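Leucine aminopeptidase 2, chloroplastic (Streptomyces sp. BC16019, PDB 5LHJ) acts in bottromycin maturation as an M17-family metalloaminopeptidase, probably removing an unsubstituted N-terminal amino acid from its peptide substrate. Local coordinates at residues Thr399-Phe411 with Gly483-Leu496. Numbering follows the deposited sequence.
Sequences TVLAASERAGESF and GFAVRTLIETLRAL
Thr399 turns its methyl CG2 onto Ala495, 4.1 Å from CB. One turn on, the Ala403 methyl presses against Thr492 OG1 (3.3 Å). Small side chains here are consistent with the close approach of helices 399-407 and 486-496, 7.9 Å between axes 124° apart in direction. A bend at chi3 (-61°) turns NE of Arg406 almost straight onto Glu491 OE1 (2.9 Å), in the guanidinium plane but above that of the carboxylate. In this M17 catalytic domain the C-terminal helix meets helix 399-407 on one side, while Leu489, pointing away from it, touches Val371 of strand 367-372. Ala407 CB rests on Arg487 CB before a Schellman motif at Gly408. Glu409 then reaches the start of helix 486-496: OE1 accepts Thr488 OG1 (2.7 Å) and Thr488 N (3.0 Å) on its anti side, OE2 takes Ala485 N, at the N-cap, on its syn side, both backbone N-H groups tilted well out of the carboxylate plane, the hydroxyl nearer it. The helix end probably favours this buried charge; a water links OE2 to Gly483 O and Arg487 N. Ser410 O meets the Phe484 ring edge, and Phe411 CZ comes 3.4 Å from Phe484 CE2, the rings inclined at 36°.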
ATOM      1  N   THR A 399     -38.521  20.449  -0.642  1.00 23.25           N
ATOM      2  CA  THR A 399     -38.394  21.473  -1.685  1.00 22.81           C
ATOM      3  C   THR A 399     -37.178  21.203  -2.569  1.00 22.12           C
ATOM      4  O   THR A 399     -37.286  21.225  -3.804  1.00 21.96           O
ATOM      5  CB  THR A 399     -38.300  22.887  -1.062  1.00 23.09           C
ATOM      6  OG1 THR A 399     -39.516  23.174  -0.348  1.00 23.68           O
ATOM      7  CG2 THR A 399     -38.070  23.965  -2.120  1.00 23.20           C
ATOM      8  N   VAL A 400     -36.033  20.937  -1.940  1.00 21.05           N
ATOM      9  CA  VAL A 400     -34.796  20.663  -2.698  1.00 20.45           C
ATOM     10  C   VAL A 400     -34.925  19.368  -3.511  1.00 20.10           C
ATOM     11  O   VAL A 400     -34.555  19.322  -4.691  1.00 19.15           O
ATOM     12  CB  VAL A 400     -33.548  20.635  -1.789  1.00 20.33           C
ATOM     13  CG1 VAL A 400     -32.297  20.218  -2.565  1.00 19.74           C
ATOM     14  CG2 VAL A 400     -33.323  22.004  -1.169  1.00 20.80           C
ATOM     15  N   LEU A 401     -35.452  18.315  -2.889  1.00 20.22           N
ATOM     16  CA  LEU A 401     -35.576  17.036  -3.585  1.00 20.20           C
ATOM     17  C   LEU A 401     -36.520  17.122  -4.791  1.00 20.32           C
ATOM     18  O   LEU A 401     -36.198  16.616  -5.862  1.00 20.63           O
ATOM     19  CB  LEU A 401     -35.997  15.914  -2.630  1.00 20.43           C
ATOM     20  CG  LEU A 401     -34.948  15.525  -1.588  1.00 20.44           C
ATOM     21  CD1 LEU A 401     -35.553  14.609  -0.531  1.00 20.86           C
ATOM     22  CD2 LEU A 401     -33.728  14.887  -2.225  1.00 20.56           C
ATOM     23  N   ALA A 402     -37.666  17.770  -4.629  1.00 20.91           N
ATOM     24  CA  ALA A 402     -38.601  17.948  -5.759  1.00 21.03           C
ATOM     25  C   ALA A 402     -37.964  18.793  -6.872  1.00 20.89           C
ATOM     26  O   ALA A 402     -38.130  18.489  -8.060  1.00 20.71           O
ATOM     27  CB  ALA A 402     -39.902  18.581  -5.278  1.00 21.63           C
ATOM     28  N   ALA A 403     -37.213  19.828  -6.485  1.00 20.20           N
ATOM     29  CA  ALA A 403     -36.480  20.646  -7.455  1.00 19.94           C
ATOM     30  C   ALA A 403     -35.478  19.818  -8.250  1.00 20.05           C
ATOM     31  O   ALA A 403     -35.386  19.963  -9.472  1.00 20.15           O
ATOM     32  CB  ALA A 403     -35.779  21.805  -6.766  1.00 19.87           C
ATOM     33  N   SER A 404     -34.726  18.947  -7.567  1.00 20.19           N
ATOM     34  CA  SER A 404     -33.778  18.069  -8.251  1.00 20.42           C
ATOM     35  C   SER A 404     -34.487  17.113  -9.221  1.00 21.52           C
ATOM     36  O   SER A 404     -33.973  16.834 -10.308  1.00 21.36           O
ATOM     37  CB  SER A 404     -32.900  17.296  -7.253  1.00 20.22           C
ATOM     38  OG  SER A 404     -33.610  16.227  -6.653  1.00 19.96           O
ATOM     39  N   GLU A 405     -35.667  16.629  -8.842  1.00 23.13           N
ATOM     40  CA  GLU A 405     -36.465  15.755  -9.731  1.00 24.70           C
ATOM     41  C   GLU A 405     -36.902  16.485 -11.006  1.00 23.96           C
ATOM     42  O   GLU A 405     -36.764  15.951 -12.103  1.00 23.81           O
ATOM     43  CB  GLU A 405     -37.665  15.181  -8.997  1.00 27.02           C
ATOM     44  CG  GLU A 405     -37.268  14.171  -7.931  1.00 30.05           C
ATOM     45  CD  GLU A 405     -38.338  13.930  -6.870  1.00 33.12           C
ATOM     46  OE1 GLU A 405     -39.474  14.443  -6.999  1.00 36.75           O
ATOM     47  OE2 GLU A 405     -38.028  13.226  -5.883  1.00 36.58           O
ATOM     48  N   ARG A 406     -37.375  17.715 -10.863  1.00 23.31           N
ATOM     49  CA  ARG A 406     -37.697  18.552 -12.031  1.00 23.17           C
ATOM     50  C   ARG A 406     -36.492  18.790 -12.943  1.00 23.03           C
ATOM     51  O   ARG A 406     -36.615  18.766 -14.173  1.00 22.96           O
ATOM     52  CB  ARG A 406     -38.312  19.891 -11.595  1.00 23.36           C
ATOM     53  CG  ARG A 406     -39.682  19.740 -10.945  1.00 23.74           C
ATOM     54  CD  ARG A 406     -40.431  21.059 -10.821  1.00 23.88           C
ATOM     55  NE  ARG A 406     -39.746  22.050  -9.988  1.00 23.87           N
ATOM     56  CZ  ARG A 406     -39.745  22.086  -8.651  1.00 23.40           C
ATOM     57  NH1 ARG A 406     -40.364  21.158  -7.924  1.00 23.57           N
ATOM     58  NH2 ARG A 406     -39.080  23.056  -8.024  1.00 23.24           N
ATOM     59  N   ALA A 407     -35.327  18.989 -12.329  1.00 22.44           N
ATOM     60  CA  ALA A 407     -34.087  19.258 -13.048  1.00 22.61           C
ATOM     61  C   ALA A 407     -33.414  18.013 -13.624  1.00 22.51           C
ATOM     62  O   ALA A 407     -32.514  18.145 -14.443  1.00 24.14           O
ATOM     63  CB  ALA A 407     -33.121  19.998 -12.135  1.00 22.09           C
ATOM     64  N   GLY A 408     -33.825  16.822 -13.198  1.00 21.97           N
ATOM     65  CA  GLY A 408     -33.173  15.582 -13.628  1.00 22.06           C
ATOM     66  C   GLY A 408     -31.806  15.347 -12.983  1.00 21.63           C
ATOM     67  O   GLY A 408     -30.932  14.737 -13.596  1.00 22.76           O
ATOM     68  N   GLU A 409     -31.622  15.827 -11.754  1.00 20.32           N
ATOM     69  CA  GLU A 409     -30.372  15.630 -11.010  1.00 19.55           C
ATOM     70  C   GLU A 409     -30.666  14.757  -9.788  1.00 19.09           C
ATOM     71  O   GLU A 409     -31.687  14.934  -9.116  1.00 19.38           O
ATOM     72  CB  GLU A 409     -29.761  16.965 -10.598  1.00 19.75           C
ATOM     73  CG  GLU A 409     -29.461  17.842 -11.805  1.00 19.90           C
ATOM     74  CD  GLU A 409     -28.573  19.043 -11.511  1.00 19.98           C
ATOM     75  OE1 GLU A 409     -28.968  19.921 -10.708  1.00 19.78           O
ATOM     76  OE2 GLU A 409     -27.484  19.138 -12.136  1.00 19.83           O
ATOM     77  N   SER A 410     -29.777  13.815  -9.514  1.00 18.11           N
ATOM     78  CA  SER A 410     -29.992  12.829  -8.453  1.00 17.90           C
ATOM     79  C   SER A 410     -29.365  13.266  -7.120  1.00 17.92           C
ATOM     80  O   SER A 410     -28.152  13.502  -7.041  1.00 17.31           O
ATOM     81  CB  SER A 410     -29.417  11.486  -8.897  1.00 18.10           C
ATOM     82  OG  SER A 410     -29.563  10.519  -7.882  1.00 17.95           O
ATOM     83  N   PHE A 411     -30.209  13.367  -6.088  1.00 18.16           N
ATOM     84  CA  PHE A 411     -29.788  13.612  -4.710  1.00 18.21           C
ATOM     85  C   PHE A 411     -30.390  12.583  -3.762  1.00 19.09           C
ATOM     86  O   PHE A 411     -31.487  12.088  -3.996  1.00 19.21           O
ATOM     87  CB  PHE A 411     -30.239  14.998  -4.246  1.00 18.39           C
ATOM     88  CG  PHE A 411     -29.333  16.100  -4.674  1.00 18.28           C
ATOM     89  CD1 PHE A 411     -29.539  16.744  -5.883  1.00 18.44           C
ATOM     90  CD2 PHE A 411     -28.266  16.496  -3.867  1.00 18.42           C
ATOM     91  CE1 PHE A 411     -28.699  17.776  -6.280  1.00 18.62           C
ATOM     92  CE2 PHE A 411     -27.424  17.525  -4.266  1.00 18.57           C
ATOM     93  CZ  PHE A 411     -27.643  18.162  -5.467  1.00 18.60           C
ATOM     94  N   GLY A 483     -21.336  20.818 -14.321  1.00 15.06           N
ATOM     95  CA  GLY A 483     -22.252  21.861 -13.873  1.00 15.29           C
ATOM     96  C   GLY A 483     -23.367  21.344 -12.971  1.00 15.40           C
ATOM     97  O   GLY A 483     -24.417  21.970 -12.843  1.00 15.44           O
ATOM     98  N   PHE A 484     -23.130  20.191 -12.342  1.00 15.47           N
ATOM     99  CA  PHE A 484     -24.094  19.581 -11.433  1.00 15.59           C
ATOM    100  C   PHE A 484     -24.516  20.565 -10.342  1.00 15.55           C
ATOM    101  O   PHE A 484     -23.682  21.304  -9.814  1.00 15.33           O
ATOM    102  CB  PHE A 484     -23.505  18.329 -10.783  1.00 15.77           C
ATOM    103  CG  PHE A 484     -24.502  17.523  -9.994  1.00 15.90           C
ATOM    104  CD1 PHE A 484     -25.307  16.594 -10.626  1.00 16.40           C
ATOM    105  CD2 PHE A 484     -24.615  17.680  -8.618  1.00 16.13           C
ATOM    106  CE1 PHE A 484     -26.209  15.828  -9.901  1.00 16.60           C
ATOM    107  CE2 PHE A 484     -25.529  16.929  -7.889  1.00 16.16           C
ATOM    108  CZ  PHE A 484     -26.324  16.000  -8.546  1.00 16.23           C
ATOM    109  N   ALA A 485     -25.824  20.567 -10.074  1.00 15.67           N
ATOM    110  CA  ALA A 485     -26.525  21.359  -9.053  1.00 15.83           C
ATOM    111  C   ALA A 485     -26.992  22.745  -9.505  1.00 16.03           C
ATOM    112  O   ALA A 485     -27.819  23.357  -8.831  1.00 16.23           O
ATOM    113  CB  ALA A 485     -25.745  21.452  -7.742  1.00 15.95           C
ATOM    114  N   VAL A 486     -26.506  23.235 -10.654  1.00 16.19           N
ATOM    115  CA  VAL A 486     -26.987  24.519 -11.180  1.00 16.45           C
ATOM    116  C   VAL A 486     -28.505  24.486 -11.372  1.00 17.03           C
ATOM    117  O   VAL A 486     -29.226  25.351 -10.865  1.00 16.90           O
ATOM    118  CB  VAL A 486     -26.289  24.921 -12.502  1.00 16.16           C
ATOM    119  CG1 VAL A 486     -26.947  26.154 -13.114  1.00 16.24           C
ATOM    120  CG2 VAL A 486     -24.807  25.200 -12.261  1.00 15.97           C
ATOM    121  N   ARG A 487     -28.987  23.474 -12.066  1.00 17.79           N
ATOM    122  CA  ARG A 487     -30.406  23.410 -12.363  1.00 19.15           C
ATOM    123  C   ARG A 487     -31.262  23.069 -11.133  1.00 18.40           C
ATOM    124  O   ARG A 487     -32.369  23.601 -10.992  1.00 18.48           O
ATOM    125  CB  ARG A 487     -30.660  22.490 -13.551  1.00 21.16           C
ATOM    126  CG  ARG A 487     -30.279  23.205 -14.844  1.00 23.35           C
ATOM    127  CD  ARG A 487     -30.377  22.313 -16.056  1.00 25.72           C
ATOM    128  NE  ARG A 487     -29.276  21.374 -15.971  1.00 28.60           N
ATOM    129  CZ  ARG A 487     -29.348  20.052 -16.000  1.00 31.02           C
ATOM    130  NH1 ARG A 487     -30.484  19.402 -16.228  1.00 32.68           N
ATOM    131  NH2 ARG A 487     -28.218  19.372 -15.865  1.00 33.05           N
ATOM    132  N   THR A 488     -30.743  22.249 -10.222  1.00 17.84           N
ATOM    133  CA  THR A 488     -31.404  22.048  -8.923  1.00 17.62           C
ATOM    134  C   THR A 488     -31.542  23.367  -8.143  1.00 17.60           C
ATOM    135  O   THR A 488     -32.610  23.664  -7.612  1.00 17.58           O
ATOM    136  CB  THR A 488     -30.694  20.977  -8.066  1.00 17.68           C
ATOM    137  OG1 THR A 488     -30.773  19.716  -8.736  1.00 17.77           O
ATOM    138  CG2 THR A 488     -31.335  20.846  -6.692  1.00 17.66           C
ATOM    139  N   LEU A 489     -30.476  24.156  -8.091  1.00 17.20           N
ATOM    140  CA  LEU A 489     -30.516  25.446  -7.405  1.00 17.66           C
ATOM    141  C   LEU A 489     -31.556  26.373  -8.031  1.00 18.00           C
ATOM    142  O   LEU A 489     -32.341  26.992  -7.320  1.00 18.10           O
ATOM    143  CB  LEU A 489     -29.158  26.140  -7.406  1.00 17.59           C
ATOM    144  CG  LEU A 489     -28.071  25.590  -6.478  1.00 17.58           C
ATOM    145  CD1 LEU A 489     -26.799  26.372  -6.753  1.00 17.71           C
ATOM    146  CD2 LEU A 489     -28.445  25.650  -5.002  1.00 17.77           C
ATOM    147  N   ILE A 490     -31.559  26.460  -9.357  1.00 18.42           N
ATOM    148  CA  ILE A 490     -32.533  27.309 -10.046  1.00 19.08           C
ATOM    149  C   ILE A 490     -33.966  26.863  -9.741  1.00 19.71           C
ATOM    150  O   ILE A 490     -34.809  27.694  -9.405  1.00 20.25           O
ATOM    151  CB  ILE A 490     -32.292  27.359 -11.571  1.00 19.32           C
ATOM    152  CG1 ILE A 490     -30.968  28.073 -11.873  1.00 19.35           C
ATOM    153  CG2 ILE A 490     -33.444  28.075 -12.284  1.00 19.84           C
ATOM    154  CD1 ILE A 490     -30.516  27.944 -13.313  1.00 19.21           C
ATOM    155  N   GLU A 491     -34.245  25.566  -9.832  1.00 19.62           N
ATOM    156  CA  GLU A 491     -35.587  25.072  -9.504  1.00 20.27           C
ATOM    157  C   GLU A 491     -35.973  25.274  -8.023  1.00 20.19           C
ATOM    158  O   GLU A 491     -37.139  25.566  -7.713  1.00 20.53           O
ATOM    159  CB  GLU A 491     -35.746  23.613  -9.927  1.00 21.09           C
ATOM    160  CG  GLU A 491     -35.905  23.444 -11.424  1.00 22.20           C
ATOM    161  CD  GLU A 491     -37.248  23.944 -11.970  1.00 24.02           C
ATOM    162  OE1 GLU A 491     -38.214  24.125 -11.203  1.00 24.11           O
ATOM    163  OE2 GLU A 491     -37.339  24.157 -13.198  1.00 26.64           O
ATOM    164  N   THR A 492     -34.999  25.153  -7.122  1.00 19.40           N
ATOM    165  CA  THR A 492     -35.220  25.440  -5.702  1.00 19.72           C
ATOM    166  C   THR A 492     -35.596  26.906  -5.486  1.00 20.13           C
ATOM    167  O   THR A 492     -36.577  27.215  -4.799  1.00 20.39           O
ATOM    168  CB  THR A 492     -33.987  25.077  -4.866  1.00 19.46           C
ATOM    169  OG1 THR A 492     -33.720  23.679  -5.025  1.00 19.06           O
ATOM    170  CG2 THR A 492     -34.199  25.381  -3.404  1.00 19.72           C
ATOM    171  N   LEU A 493     -34.838  27.799  -6.103  1.00 20.25           N
ATOM    172  CA  LEU A 493     -35.105  29.230  -5.968  1.00 21.02           C
ATOM    173  C   LEU A 493     -36.474  29.598  -6.566  1.00 22.53           C
ATOM    174  O   LEU A 493     -37.180  30.447  -5.998  1.00 22.91           O
ATOM    175  CB  LEU A 493     -33.985  30.042  -6.608  1.00 20.78           C
ATOM    176  CG  LEU A 493     -32.623  29.897  -5.916  1.00 20.47           C
ATOM    177  CD1 LEU A 493     -31.513  30.431  -6.800  1.00 20.45           C
ATOM    178  CD2 LEU A 493     -32.592  30.576  -4.556  1.00 20.64           C
ATOM    179  N   ARG A 494     -36.845  28.963  -7.690  1.00 23.61           N
ATOM    180  CA  ARG A 494     -38.178  29.172  -8.306  1.00 25.51           C
ATOM    181  C   ARG A 494     -39.293  28.786  -7.330  1.00 25.73           C
ATOM    182  O   ARG A 494     -40.230  29.566  -7.101  1.00 25.46           O
ATOM    183  CB  ARG A 494     -38.333  28.382  -9.615  1.00 27.34           C
ATOM    184  CG  ARG A 494     -37.536  28.946 -10.792  1.00 30.09           C
ATOM    185  CD  ARG A 494     -37.508  28.012 -12.000  1.00 32.41           C
ATOM    186  NE  ARG A 494     -38.808  27.960 -12.672  1.00 35.17           N
ATOM    187  CZ  ARG A 494     -39.244  28.809 -13.607  1.00 38.13           C
ATOM    188  NH1 ARG A 494     -38.495  29.822 -14.052  1.00 39.89           N
ATOM    189  NH2 ARG A 494     -40.465  28.635 -14.121  1.00 40.07           N
ATOM    190  N   ALA A 495     -39.176  27.601  -6.739  1.00 25.41           N
ATOM    191  CA  ALA A 495     -40.164  27.125  -5.760  1.00 26.21           C
ATOM    192  C   ALA A 495     -40.247  28.023  -4.525  1.00 27.02           C
ATOM    193  O   ALA A 495     -41.350  28.343  -4.077  1.00 27.81           O
ATOM    194  CB  ALA A 495     -39.885  25.689  -5.358  1.00 26.16           C
ATOM    195  N   LEU A 496     -39.102  28.445  -3.992  1.00 27.20           N
ATOM    196  CA  LEU A 496     -39.076  29.339  -2.829  1.00 28.41           C
ATOM    197  C   LEU A 496     -39.708  30.700  -3.135  1.00 30.06           C
ATOM    198  O   LEU A 496     -40.381  31.273  -2.277  1.00 30.62           O
ATOM    199  CB  LEU A 496     -37.650  29.540  -2.310  1.00 28.08           C
ATOM    200  CG  LEU A 496     -36.994  28.311  -1.662  1.00 27.83           C
ATOM    201  CD1 LEU A 496     -35.512  28.559  -1.462  1.00 27.70           C
ATOM    202  CD2 LEU A 496     -37.655  27.960  -0.337  1.00 28.82           C
TER
HETATM  203  O   HOH W   1     -36.545  21.809 -14.615  1.00 32.36           O
HETATM  204  O   HOH W   2     -27.254  21.483 -13.459  1.00 18.12           O